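Local coordinates for stage II sporulation protein E (SpoIIE) (Moorella thermoacetica, PDB 3ZT9), which probably acts as a manganese-dependent phosphatase of the PP2C clan in a stressosome-type signalling system that controls a secondary messenger, at residues A[8-12]-A[177-182]; A[45-49]-A[76-82]; A[69-73]-A[123-128]; A[172-177]-A[189-193]. One frame throughout, in Å; residues are numbered along the deposited sequence. Where two conformers were deposited one is given.

Interaction 1: A[8-12]-A[177-182]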
loop_
_atom_site.group_PDB
_atom_site.type_symbol
_atom_site.label_atom_id
_atom_site.label_comp_id
_atom_site.label_asym_id
_atom_site.label_seq_id
_atom_site.Cartn_x
_atom_site.Cartn_y
_atom_site.Cartn_z
ATOM N N ILE A 8 -6.229 -3.102 -8.323
ATOM C CA ILE A 8 -6.481 -2.060 -7.324
ATOM C C ILE A 8 -7.978 -1.970 -7.054
ATOM O O ILE A 8 -8.772 -1.955 -7.988
ATOM C CB ILE A 8 -6.028 -0.689 -7.842
ATOM C CG1 ILE A 8 -4.506 -0.667 -8.006
ATOM C CG2 ILE A 8 -6.480 0.416 -6.894
ATOM C CD1 ILE A 8 -3.976 0.683 -8.547
ATOM N N TYR A 9 -8.360 -1.794 -5.785
ATOM C CA TYR A 9 -9.753 -1.506 -5.442
ATOM C C TYR A 9 -9.794 -0.478 -4.341
ATOM O O TYR A 9 -9.019 -0.564 -3.383
ATOM C CB TYR A 9 -10.442 -2.757 -4.923
ATOM C CG TYR A 9 -11.849 -2.539 -4.388
ATOM C CD1 TYR A 9 -12.947 -2.566 -5.255
ATOM C CD2 TYR A 9 -12.090 -2.371 -3.015
ATOM C CE1 TYR A 9 -14.248 -2.388 -4.773
ATOM C CE2 TYR A 9 -13.412 -2.202 -2.532
ATOM C CZ TYR A 9 -14.470 -2.231 -3.417
ATOM O OH TYR A 9 -15.766 -2.072 -2.936
ATOM N N THR A 10 -10.679 0.498 -4.461
ATOM C CA THR A 10 -10.909 1.418 -3.319
ATOM C C THR A 10 -12.426 1.640 -3.197
ATOM O O THR A 10 -13.181 1.475 -4.189
ATOM C CB THR A 10 -10.239 2.835 -3.507
ATOM O OG1 THR A 10 -10.820 3.527 -4.617
ATOM C CG2 THR A 10 -8.717 2.725 -3.713
ATOM N N ARG A 11 -12.859 1.983 -1.991
ATOM C CA ARG A 11 -14.268 2.251 -1.739
ATOM C C ARG A 11 -14.345 3.254 -0.594
ATOM O O ARG A 11 -13.759 3.046 0.470
ATOM C CB ARG A 11 -15.033 0.972 -1.341
ATOM C CG ARG A 11 -16.540 1.205 -1.255
ATOM C CD ARG A 11 -17.303 -0.040 -0.807
ATOM N NE ARG A 11 -16.898 -0.455 0.536
ATOM C CZ ARG A 11 -17.046 -1.685 1.027
ATOM N NH1 ARG A 11 -17.605 -2.637 0.293
ATOM N NH2 ARG A 11 -16.641 -1.960 2.257
ATOM N N ALA A 12 -15.089 4.330 -0.807
ATOM C CA ALA A 12 -15.274 5.303 0.273
ATOM C C ALA A 12 -16.102 4.722 1.412
ATOM O O ALA A 12 -17.026 3.946 1.192
ATOM C CB ALA A 12 -15.967 6.544 -0.256
ATOM N N GLY A 177 -12.167 -6.555 -1.330
ATOM C CA GLY A 177 -12.700 -5.328 -0.755
ATOM C C GLY A 177 -14.158 -5.470 -0.331
ATOM O O GLY A 177 -14.555 -4.989 0.712
ATOM N N GLU A 178 -14.954 -6.151 -1.155
ATOM C CA GLU A 178 -16.376 -6.330 -0.896
ATOM C C GLU A 178 -16.658 -7.324 0.244
ATOM O O GLU A 178 -17.530 -7.065 1.091
ATOM C CB GLU A 178 -17.108 -6.756 -2.196
ATOM C CG GLU A 178 -17.216 -5.603 -3.134
ATOM C CD GLU A 178 -17.722 -5.962 -4.504
ATOM O OE1 GLU A 178 -17.540 -7.108 -4.919
ATOM O OE2 GLU A 178 -18.254 -5.062 -5.163
ATOM N N LYS A 179 -15.898 -8.407 0.312
ATOM C CA LYS A 179 -16.121 -9.428 1.356
ATOM C C LYS A 179 -15.595 -8.962 2.690
ATOM O O LYS A 179 -16.213 -9.211 3.710
ATOM C CB LYS A 179 -15.392 -10.747 1.046
ATOM C CG LYS A 179 -16.078 -11.664 0.073
ATOM C CD LYS A 179 -17.404 -12.178 0.615
ATOM C CE LYS A 179 -18.022 -13.186 -0.365
ATOM N NZ LYS A 179 -19.469 -13.356 -0.065
ATOM N N TYR A 180 -14.430 -8.322 2.676
ATOM C CA TYR A 180 -13.692 -8.056 3.921
ATOM C C TYR A 180 -13.653 -6.591 4.333
ATOM O O TYR A 180 -13.277 -6.274 5.458
ATOM C CB TYR A 180 -12.272 -8.616 3.794
ATOM C CG TYR A 180 -12.305 -10.093 3.545
ATOM C CD1 TYR A 180 -12.800 -10.969 4.522
ATOM C CD2 TYR A 180 -11.898 -10.620 2.322
ATOM C CE1 TYR A 180 -12.859 -12.323 4.284
ATOM C CE2 TYR A 180 -11.951 -11.983 2.091
ATOM C CZ TYR A 180 -12.442 -12.810 3.074
ATOM O OH TYR A 180 -12.489 -14.153 2.835
ATOM N N GLY A 181 -14.036 -5.696 3.429
ATOM C CA GLY A 181 -13.948 -4.254 3.670
ATOM C C GLY A 181 -14.990 -3.784 4.672
ATOM O O GLY A 181 -16.153 -4.146 4.567
ATOM N N ARG A 182 -14.598 -2.982 5.661
ATOM C CA ARG A 182 -15.601 -2.402 6.562
ATOM C C ARG A 182 -16.390 -1.336 5.837
ATOM O O ARG A 182 -15.835 -0.609 5.029
ATOM C CB ARG A 182 -14.923 -1.738 7.768
ATOM C CG ARG A 182 -14.066 -2.672 8.572
ATOM C CD ARG A 182 -13.380 -1.897 9.666
ATOM N NE ARG A 182 -14.367 -1.337 10.579
ATOM C CZ ARG A 182 -14.169 -1.161 11.878
ATOM N NH1 ARG A 182 -13.004 -1.488 12.428
ATOM N NH2 ARG A 182 -15.134 -0.656 12.631
HETATM O O HOH W 1 -17.859 -2.454 -4.424
HETATM O O HOH W 2 -16.373 1.213 2.707
HETATM O O HOH W 3 -18.100 -4.831 2.598
#

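Interaction 2: A[45-49]-A[76-82]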
loop_
_atom_site.group_PDB
_atom_site.type_symbol
_atom_site.label_atom_id
_atom_site.label_comp_id
_atom_site.label_asym_id
_atom_site.label_seq_id
_atom_site.Cartn_x
_atom_site.Cartn_y
_atom_site.Cartn_z
ATOM N N GLU A 45 -11.110 15.820 3.124
ATOM C CA GLU A 45 -9.842 16.241 3.737
ATOM C C GLU A 45 -8.889 15.069 3.911
ATOM O O GLU A 45 -7.692 15.226 3.735
ATOM C CB GLU A 45 -10.087 16.960 5.079
ATOM C CG GLU A 45 -10.909 18.225 4.865
ATOM C CD GLU A 45 -11.806 18.535 6.027
ATOM O OE1 GLU A 45 -12.850 17.861 6.150
ATOM O OE2 GLU A 45 -11.472 19.448 6.806
ATOM N N ALA A 46 -9.424 13.886 4.212
ATOM C CA ALA A 46 -8.587 12.701 4.288
ATOM C C ALA A 46 -8.104 12.326 2.897
ATOM O O ALA A 46 -6.966 11.941 2.739
ATOM C CB ALA A 46 -9.347 11.534 4.916
ATOM N N ALA A 47 -8.988 12.445 1.904
ATOM C CA ALA A 47 -8.639 12.094 0.544
ATOM C C ALA A 47 -7.504 13.010 0.048
ATOM O O ALA A 47 -6.557 12.565 -0.616
ATOM C CB ALA A 47 -9.892 12.241 -0.367
ATOM N N ARG A 48 -7.610 14.302 0.348
ATOM C CA ARG A 48 -6.566 15.258 -0.044
ATOM C C ARG A 48 -5.215 14.793 0.491
ATOM O O ARG A 48 -4.197 14.810 -0.212
ATOM C CB ARG A 48 -6.861 16.639 0.544
ATOM C CG ARG A 48 -5.635 17.595 0.590
ATOM C CD ARG A 48 -6.100 19.029 0.946
ATOM N NE ARG A 48 -4.991 19.931 1.329
ATOM C CZ ARG A 48 -4.079 20.420 0.479
ATOM N NH1 ARG A 48 -4.118 20.099 -0.815
ATOM N NH2 ARG A 48 -3.103 21.217 0.926
ATOM N N ALA A 49 -5.203 14.349 1.735
ATOM C CA ALA A 49 -3.912 13.962 2.332
ATOM C C ALA A 49 -3.387 12.674 1.724
ATOM O O ALA A 49 -2.188 12.575 1.420
ATOM C CB ALA A 49 -4.010 13.832 3.860
ATOM N N LEU A 76 3.026 16.728 3.748
ATOM C CA LEU A 76 1.801 16.539 4.530
ATOM C C LEU A 76 1.690 17.442 5.775
ATOM O O LEU A 76 0.666 17.463 6.438
ATOM C CB LEU A 76 1.634 15.061 4.943
ATOM C CG LEU A 76 1.244 14.165 3.778
ATOM C CD1 LEU A 76 1.439 12.680 4.173
ATOM C CD2 LEU A 76 -0.175 14.412 3.370
ATOM N N ARG A 77 2.721 18.211 6.090
ATOM C CA ARG A 77 2.607 19.137 7.211
ATOM C C ARG A 77 1.433 20.069 6.934
ATOM O O ARG A 77 1.285 20.561 5.812
ATOM C CB ARG A 77 3.901 19.922 7.397
ATOM C CG ARG A 77 5.051 19.078 7.904
ATOM C CD ARG A 77 6.263 19.935 8.184
ATOM N NE ARG A 77 7.287 19.225 8.940
ATOM C CZ ARG A 77 7.132 18.764 10.181
ATOM N NH1 ARG A 77 5.981 18.911 10.826
ATOM N NH2 ARG A 77 8.137 18.136 10.776
ATOM N N GLY A 78 0.594 20.278 7.949
ATOM C CA GLY A 78 -0.543 21.175 7.846
ATOM C C GLY A 78 -1.794 20.571 7.222
ATOM O O GLY A 78 -2.780 21.269 7.052
ATOM N N THR A 79 -1.771 19.289 6.871
ATOM C CA THR A 79 -2.946 18.620 6.298
ATOM C C THR A 79 -3.517 17.662 7.346
ATOM O O THR A 79 -3.074 17.687 8.486
ATOM C CB THR A 79 -2.553 17.789 5.050
ATOM O OG1 THR A 79 -1.828 16.617 5.464
ATOM C CG2 THR A 79 -1.710 18.594 4.084
ATOM N N ARG A 80 -4.458 16.790 6.968
ATOM C CA ARG A 80 -4.977 15.778 7.900
ATOM C C ARG A 80 -3.851 14.868 8.343
ATOM O O ARG A 80 -3.912 14.307 9.409
ATOM C CB ARG A 80 -6.076 14.907 7.265
ATOM C CG ARG A 80 -7.472 15.517 7.354
ATOM C CD ARG A 80 -8.118 15.282 8.738
ATOM N NE ARG A 80 -9.483 15.823 8.742
ATOM C CZ ARG A 80 -10.560 15.171 8.311
ATOM N NH1 ARG A 80 -10.468 13.928 7.839
ATOM N NH2 ARG A 80 -11.742 15.767 8.351
ATOM N N GLY A 81 -2.829 14.729 7.517
ATOM C CA GLY A 81 -1.793 13.715 7.734
ATOM C C GLY A 81 -2.241 12.395 7.138
ATOM O O GLY A 81 -3.393 12.223 6.797
ATOM N N ALA A 82 -1.335 11.433 7.031
ATOM C CA ALA A 82 -1.706 10.141 6.495
ATOM C C ALA A 82 -0.736 9.078 6.986
ATOM O O ALA A 82 0.370 9.386 7.420
ATOM C CB ALA A 82 -1.649 10.209 4.962
HETATM O O HOH W 4 -5.981 17.236 4.483
HETATM O O HOH W 5 -10.231 18.438 9.894
#

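Interaction 3: A[69-73]-A[123-128]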
loop_
_atom_site.group_PDB
_atom_site.type_symbol
_atom_site.label_atom_id
_atom_site.label_comp_id
_atom_site.label_asym_id
_atom_site.label_seq_id
_atom_site.Cartn_x
_atom_site.Cartn_y
_atom_site.Cartn_z
ATOM N N PHE A 69 9.799 8.731 2.113
ATOM C CA PHE A 69 8.913 8.913 3.257
ATOM C C PHE A 69 9.158 10.242 3.935
ATOM O O PHE A 69 8.222 10.863 4.407
ATOM C CB PHE A 69 9.073 7.729 4.244
ATOM C CG PHE A 69 8.205 6.556 3.899
ATOM C CD1 PHE A 69 6.911 6.480 4.381
ATOM C CD2 PHE A 69 8.659 5.585 3.051
ATOM C CE1 PHE A 69 6.071 5.414 4.034
ATOM C CE2 PHE A 69 7.850 4.499 2.709
ATOM C CZ PHE A 69 6.551 4.413 3.207
ATOM N N GLN A 70 10.411 10.700 3.938
ATOM C CA GLN A 70 10.767 11.994 4.533
ATOM C C GLN A 70 10.140 13.142 3.734
ATOM O O GLN A 70 9.586 14.054 4.310
ATOM C CB GLN A 70 12.299 12.161 4.667
ATOM C CG GLN A 70 12.902 11.322 5.798
ATOM C CD GLN A 70 14.416 11.424 5.875
ATOM O OE1 GLN A 70 15.057 12.062 5.036
ATOM N NE2 GLN A 70 14.996 10.799 6.891
ATOM N N LEU A 71 10.175 13.084 2.405
ATOM C CA LEU A 71 9.485 14.101 1.617
ATOM C C LEU A 71 7.953 14.025 1.803
ATOM O O LEU A 71 7.294 15.059 1.861
ATOM C CB LEU A 71 9.850 14.045 0.128
ATOM C CG LEU A 71 9.126 15.101 -0.745
ATOM C CD1 LEU A 71 7.635 14.955 -0.652
ATOM C CD2 LEU A 71 9.453 16.547 -0.397
ATOM N N CYS A 72 7.382 12.817 1.859
ATOM C CA CYS A 72 5.944 12.658 2.113
ATOM C C CYS A 72 5.534 13.401 3.362
ATOM O O CYS A 72 4.544 14.142 3.369
ATOM C CB CYS A 72 5.569 11.185 2.346
ATOM S SG CYS A 72 5.255 10.256 0.889
ATOM N N HIS A 73 6.272 13.165 4.439
ATOM C CA HIS A 73 6.048 13.859 5.702
ATOM C C HIS A 73 6.100 15.379 5.521
ATOM O O HIS A 73 5.241 16.092 6.034
ATOM C CB HIS A 73 7.116 13.399 6.710
ATOM C CG HIS A 73 7.084 14.132 8.010
ATOM N ND1 HIS A 73 6.124 13.897 8.970
ATOM C CD2 HIS A 73 7.879 15.112 8.499
ATOM C CE1 HIS A 73 6.335 14.695 10.006
ATOM N NE2 HIS A 73 7.395 15.440 9.743
ATOM N N ILE A 123 2.580 9.223 11.996
ATOM C CA ILE A 123 1.612 9.810 11.071
ATOM C C ILE A 123 2.375 10.793 10.203
ATOM O O ILE A 123 2.923 11.762 10.713
ATOM C CB ILE A 123 0.477 10.589 11.790
ATOM C CG1 ILE A 123 -0.341 9.630 12.652
ATOM C CG2 ILE A 123 -0.429 11.325 10.717
ATOM C CD1 ILE A 123 -1.382 10.312 13.537
ATOM N N LEU A 124 2.417 10.537 8.902
ATOM C CA LEU A 124 3.164 11.409 8.004
ATOM C C LEU A 124 2.510 12.776 8.041
ATOM O O LEU A 124 1.282 12.893 7.907
ATOM C CB LEU A 124 3.205 10.826 6.577
ATOM C CG LEU A 124 3.914 9.457 6.538
ATOM C CD1 LEU A 124 3.624 8.749 5.194
ATOM C CD2 LEU A 124 5.384 9.586 6.789
ATOM N N GLY A 125 3.344 13.801 8.220
ATOM C CA GLY A 125 2.888 15.169 8.349
ATOM C C GLY A 125 2.881 15.685 9.770
ATOM O O GLY A 125 2.869 16.896 9.993
ATOM N N TYR A 126 2.909 14.772 10.737
ATOM C CA TYR A 126 2.845 15.146 12.152
ATOM C C TYR A 126 3.921 14.576 13.056
ATOM O O TYR A 126 4.549 15.329 13.786
ATOM C CB TYR A 126 1.451 14.852 12.693
ATOM C CG TYR A 126 0.494 15.859 12.145
ATOM C CD1 TYR A 126 0.390 17.124 12.720
ATOM C CD2 TYR A 126 -0.251 15.587 11.006
ATOM C CE1 TYR A 126 -0.457 18.068 12.206
ATOM C CE2 TYR A 126 -1.103 16.529 10.484
ATOM C CZ TYR A 126 -1.200 17.766 11.090
ATOM O OH TYR A 126 -2.045 18.708 10.577
ATOM N N ASN A 127 4.128 13.264 13.032
ATOM C CA ASN A 127 5.111 12.631 13.921
ATOM C C ASN A 127 5.903 11.548 13.190
ATOM O O ASN A 127 5.467 10.402 13.086
ATOM C CB ASN A 127 4.448 12.076 15.198
ATOM C CG ASN A 127 3.400 11.028 14.903
ATOM O OD1 ASN A 127 3.200 10.684 13.758
ATOM N ND2 ASN A 127 2.723 10.515 15.928
ATOM N N TYR A 128 7.063 11.941 12.668
ATOM C CA TYR A 128 7.927 11.044 11.905
ATOM C C TYR A 128 8.674 10.100 12.872
ATOM O O TYR A 128 9.241 10.558 13.857
ATOM C CB TYR A 128 8.912 11.859 11.038
ATOM C CG TYR A 128 9.515 11.050 9.922
ATOM C CD1 TYR A 128 8.791 10.787 8.768
ATOM C CD2 TYR A 128 10.795 10.519 10.036
ATOM C CE1 TYR A 128 9.330 10.017 7.741
ATOM C CE2 TYR A 128 11.346 9.751 9.022
ATOM C CZ TYR A 128 10.606 9.500 7.878
ATOM O OH TYR A 128 11.159 8.740 6.869
HETATM O O HOH W 6 13.869 8.204 7.918
#

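Interaction 4: A[172-177]-A[189-193]. With MN (manganese (II) ion), chain D.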
loop_
_atom_site.group_PDB
_atom_site.type_symbol
_atom_site.label_atom_id
_atom_site.label_comp_id
_atom_site.label_asym_id
_atom_site.label_seq_id
_atom_site.Cartn_x
_atom_site.Cartn_y
_atom_site.Cartn_z
ATOM N N LEU A 172 -10.135 -10.094 -8.266
ATOM C CA LEU A 172 -9.862 -10.635 -6.941
ATOM C C LEU A 172 -9.845 -9.498 -5.869
ATOM O O LEU A 172 -10.389 -9.663 -4.777
ATOM C CB LEU A 172 -8.510 -11.350 -6.987
ATOM C CG LEU A 172 -8.014 -11.962 -5.683
ATOM C CD1 LEU A 172 -8.905 -13.138 -5.259
ATOM C CD2 LEU A 172 -6.565 -12.392 -5.890
ATOM N N VAL A 173 -9.263 -8.347 -6.182
ATOM C CA VAL A 173 -9.158 -7.247 -5.181
ATOM C C VAL A 173 -10.538 -6.653 -4.951
ATOM O O VAL A 173 -10.864 -6.224 -3.848
ATOM C CB VAL A 173 -8.151 -6.092 -5.567
ATOM C CG1 VAL A 173 -6.727 -6.600 -5.556
ATOM C CG2 VAL A 173 -8.530 -5.445 -6.941
ATOM N N ARG A 174 -11.379 -6.683 -5.979
ATOM C CA ARG A 174 -12.755 -6.219 -5.798
ATOM C C ARG A 174 -13.492 -7.154 -4.863
ATOM O O ARG A 174 -14.205 -6.710 -3.963
ATOM C CB ARG A 174 -13.507 -6.150 -7.117
ATOM C CG ARG A 174 -14.843 -5.487 -6.951
ATOM C CD ARG A 174 -15.640 -5.455 -8.219
ATOM N NE ARG A 174 -17.022 -5.138 -7.862
ATOM C CZ ARG A 174 -17.988 -4.866 -8.728
ATOM N NH1 ARG A 174 -17.738 -4.885 -10.031
ATOM N NH2 ARG A 174 -19.205 -4.575 -8.281
ATOM N N LEU A 175 -13.300 -8.453 -5.062
ATOM C CA LEU A 175 -13.962 -9.432 -4.191
ATOM C C LEU A 175 -13.447 -9.262 -2.751
ATOM O O LEU A 175 -14.210 -9.284 -1.798
ATOM C CB LEU A 175 -13.704 -10.843 -4.680
ATOM C CG LEU A 175 -14.214 -11.979 -3.767
ATOM C CD1 LEU A 175 -15.732 -11.864 -3.602
ATOM C CD2 LEU A 175 -13.828 -13.394 -4.332
ATOM N N ILE A 176 -12.148 -9.113 -2.609
ATOM C CA ILE A 176 -11.558 -8.903 -1.272
ATOM C C ILE A 176 -12.126 -7.666 -0.611
ATOM O O ILE A 176 -12.535 -7.719 0.545
ATOM C CB ILE A 176 -10.052 -8.854 -1.355
ATOM C CG1 ILE A 176 -9.535 -10.273 -1.648
ATOM C CG2 ILE A 176 -9.473 -8.322 -0.023
ATOM C CD1 ILE A 176 -8.002 -10.312 -1.981
ATOM N N GLY A 177 -12.167 -6.555 -1.330
ATOM C CA GLY A 177 -12.700 -5.328 -0.755
ATOM C C GLY A 177 -14.158 -5.470 -0.331
ATOM O O GLY A 177 -14.555 -4.989 0.712
ATOM N N VAL A 189 -7.155 -1.640 -1.480
ATOM C CA VAL A 189 -6.450 -2.911 -1.570
ATOM C C VAL A 189 -5.697 -2.973 -2.868
ATOM O O VAL A 189 -6.272 -2.632 -3.904
ATOM C CB VAL A 189 -7.433 -4.112 -1.642
ATOM C CG1 VAL A 189 -6.628 -5.442 -1.481
ATOM C CG2 VAL A 189 -8.516 -3.999 -0.595
ATOM N N ILE A 190 -4.454 -3.481 -2.824
ATOM C CA ILE A 190 -3.697 -3.808 -4.043
ATOM C C ILE A 190 -3.259 -5.270 -3.965
ATOM O O ILE A 190 -2.848 -5.724 -2.904
ATOM C CB ILE A 190 -2.407 -2.952 -4.137
ATOM C CG1 ILE A 190 -2.797 -1.477 -4.309
ATOM C CG2 ILE A 190 -1.568 -3.388 -5.313
ATOM C CD1 ILE A 190 -1.545 -0.540 -4.313
ATOM N N VAL A 191 -3.379 -6.027 -5.057
ATOM C CA VAL A 191 -2.740 -7.342 -5.139
ATOM C C VAL A 191 -1.887 -7.318 -6.401
ATOM O O VAL A 191 -2.371 -6.856 -7.413
ATOM C CB VAL A 191 -3.791 -8.452 -5.273
ATOM C CG1 VAL A 191 -3.122 -9.773 -5.682
ATOM C CG2 VAL A 191 -4.602 -8.602 -3.926
ATOM N N ALA A 192 -0.648 -7.795 -6.309
ATOM C CA ALA A 192 0.281 -7.896 -7.449
ATOM C C ALA A 192 0.826 -9.318 -7.487
ATOM O O ALA A 192 1.233 -9.849 -6.458
ATOM C CB ALA A 192 1.426 -6.913 -7.296
ATOM N N ARG A 193 0.844 -9.953 -8.655
ATOM C CA ARG A 193 1.388 -11.301 -8.714
ATOM C C ARG A 193 1.850 -11.651 -10.095
ATOM O O ARG A 193 1.398 -11.035 -11.059
ATOM C CB ARG A 193 0.319 -12.280 -8.291
ATOM C CG ARG A 193 -0.913 -12.194 -9.167
ATOM C CD ARG A 193 -2.094 -12.948 -8.545
ATOM N NE ARG A 193 -3.182 -12.942 -9.501
ATOM C CZ ARG A 193 -4.317 -13.611 -9.345
ATOM N NH1 ARG A 193 -4.542 -14.315 -8.250
ATOM N NH2 ARG A 193 -5.207 -13.554 -10.305
ATOM O OXT ARG A 193 2.646 -12.572 -10.236
HETATM MN MN MN D . 3.038 -13.958 -12.069
HETATM O O HOH W 7 0.917 -13.472 -12.740
HETATM O O HOH W 8 2.031 -15.714 -11.286
HETATM O O HOH W 9 3.066 -15.233 -13.902
HETATM O O HOH W 10 3.955 -12.190 -13.037
#

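Interaction 1: A[8-12]-A[177-182]
The edge strand 8-11 passes the last turn of helix 169-180 most closely at Y9 and G177, whose CA atoms are 6.7 Å apart, and the chain leaves helical geometry at G181. Glycine is required by the packing, since a CB at 177 would collide with the Y9 ring; Y9 CE2 already lies 3.7 Å from G177 CA. The ring gets there because CG stands anti to the backbone N (chi1 173°), which swings it out over the helix. Y9 OH meets the CG methylene of E178, and water 1 joins that hydroxyl to E178 OE2, which also forms a salt bridge with R174.

Two residues on, R11 reaches the helix end through a bend at chi3 (62°). R11 NH2 makes weak bonds, each 3.2 Å long, to G181 O and R182 O; both carbonyl oxygens come in edge-on, roughly level with the flat guanidinium. Water 2 links R11 NE to R182 O, while water 3 accepts from R11 NH1 and donates to G181 O and the helix's own E178 O. A long cationic side chain can reach the carbonyls that follow the last turn, and the helix dipole would probably favour its charge. R182 itself forms a salt bridge with D184. The whole is an arginine bound, weakly and through waters, to carbonyls just past a helix end, beside the edge strand of a PP2C-like beta sandwich.

Interaction 2: A[45-49]-A[76-82]
R80 and E45 form a salt bridge of an unusual kind: E45 OE1 is 3.2 Å from R80 NH2, yet the oxygen sits clear of the plane of the guanidinium, with no N-H aimed at it, so charge attraction alone binds them. This goes with the way the two chains overlap: the E45 CB methylene sits 3.7 Å above R80 CZ, over the centre of the guanidinium face. R80 folds at chi2 (-81°) to lay this flat group along the helix. Its NH1 is spent on the carbonyls of I40 and H42. Water 4 joins E45 O to R80 N, and water 5 connects R80 NE, more weakly, to E45 OE2.

Deeper in, A49 is small enough to let the loop close on the helix: A49 CB touches G81 O at 3.4 Å, and L76 CD2 rests on A49 O at the same distance. T79 OG1 donates to L76 O and accepts from G81 N, 3.0 Å away. Glycine serves at 78 and 81, where phi is positive. A type II turn thus runs into an ST turn, and R80 ties this loop to I40 and H42, which flank G41, a residue of the manganese site, together with D38 and G39, in the PP2C-like fold.

Interaction 3: A[69-73]-A[123-128]
H73, on helix 65-76, comes so close to the loop 123-128 that its CA is 4.3 Å from that of G125, and G125 CA makes a CA-H...O contact of 3.4 Å with H73 O. Glycine is called for by its backbone angles (phi 102°), at which a CB would jam against the carbonyl O of L124. The imidazole lies against the loop backbone, with H73 ND1 2.9 Å from G125 N. One face of it is covered by Y128, whose CB stands 4.0 Å from the ring centroid and 8° off the normal, a CH-pi contact; the two rings themselves meet obliquely. With its CG anti to the backbone N (chi1 -162°), Y128 runs back along the helix, where its OH reaches Q70 CG at 3.3 Å and F69 CB at 3.5 Å. Water 6 then joins that hydroxyl to Q70 NE2.

On the inner side, L124 presses CD1 against F69 CD1 (4.1 Å) and C72 CB, while its CD2 lies near F69 O, so branched and aromatic carbons fill the space above strands 82-90 and 95-101. A classic beta bulge, in which Y126 N and N127 N both donate to I123 O, lies within the loop. The chemistry implies a graded join: an apolar inner side, a histidine with Y128 over one face and its ND1 close to the backbone of G125, and, toward the surface, a water bridge between Y128 and Q70.

Interaction 4: A[172-177]-A[189-193]
Helix 172-177 lies on strand 189-192 as a cover helix of a PP2C-like beta sandwich: the two axes approach to 8.3 Å, and their directions differ by 144°, so they run roughly antiparallel. The main bump is V173. Its CG1, set beside the backbone N (chi1 -68°), drops into the hollow between V189 and V191, above the backbone of I190. The fit is tight, for V173 CG1 is only 3.3 Å from V191 CG2, closer than ordinary carbon contact, while V189 CG1 is 4.2 Å away.

The strand answers with bumps of its own. V189 rises into the dip bounded by V173, I176 and G177, where V189 CG2 lies 4.4 Å from G177 CA. V191 enters between L172, V173 and I176, meeting I176 CD1 at 4.3 Å. Beta-branched valines suit the strand, since they are broad and stiff close to the backbone; I190 and A192 point to the other side, where they pack on V36 and L34 of the second sheet.

Beyond V191 the ridge ends in R193, whose NH1 lies 3.7 Å from L172 CD2. Its guanidinium is held by the carbonyls of L162, N164 and L167 and by E5. R193 is also the C terminus, and its carboxylate, with E141, binds manganese: OXT coordinates the metal at 2.3 Å, four waters complete the shell, and one of them, water 7, donates to R193 O at 3.0 Å.

From the N terminus, strand 6-11 opens interaction 1, which closes only at 177-182, a loop of 164 residues that encloses both interactions 2 and 3. Helix 43-60 opens interaction 2, and helix 65-76 opens interaction 3 before 76-82 closes the former; these two therefore cross, and they meet where A82 O bonds L124 N. They join the helices over one sheet to its neighbouring loops. Interaction 4 opens at 172-177, before interaction 1 has closed, and ends at the C terminus, so this pair crosses too. Interactions 1 and 4 share G177 and set helix 169-180 against the neighbouring strands 6-11 and 187-192 of the other sheet. Interactions 3 and 4 lie on opposite sides of the chain's centre.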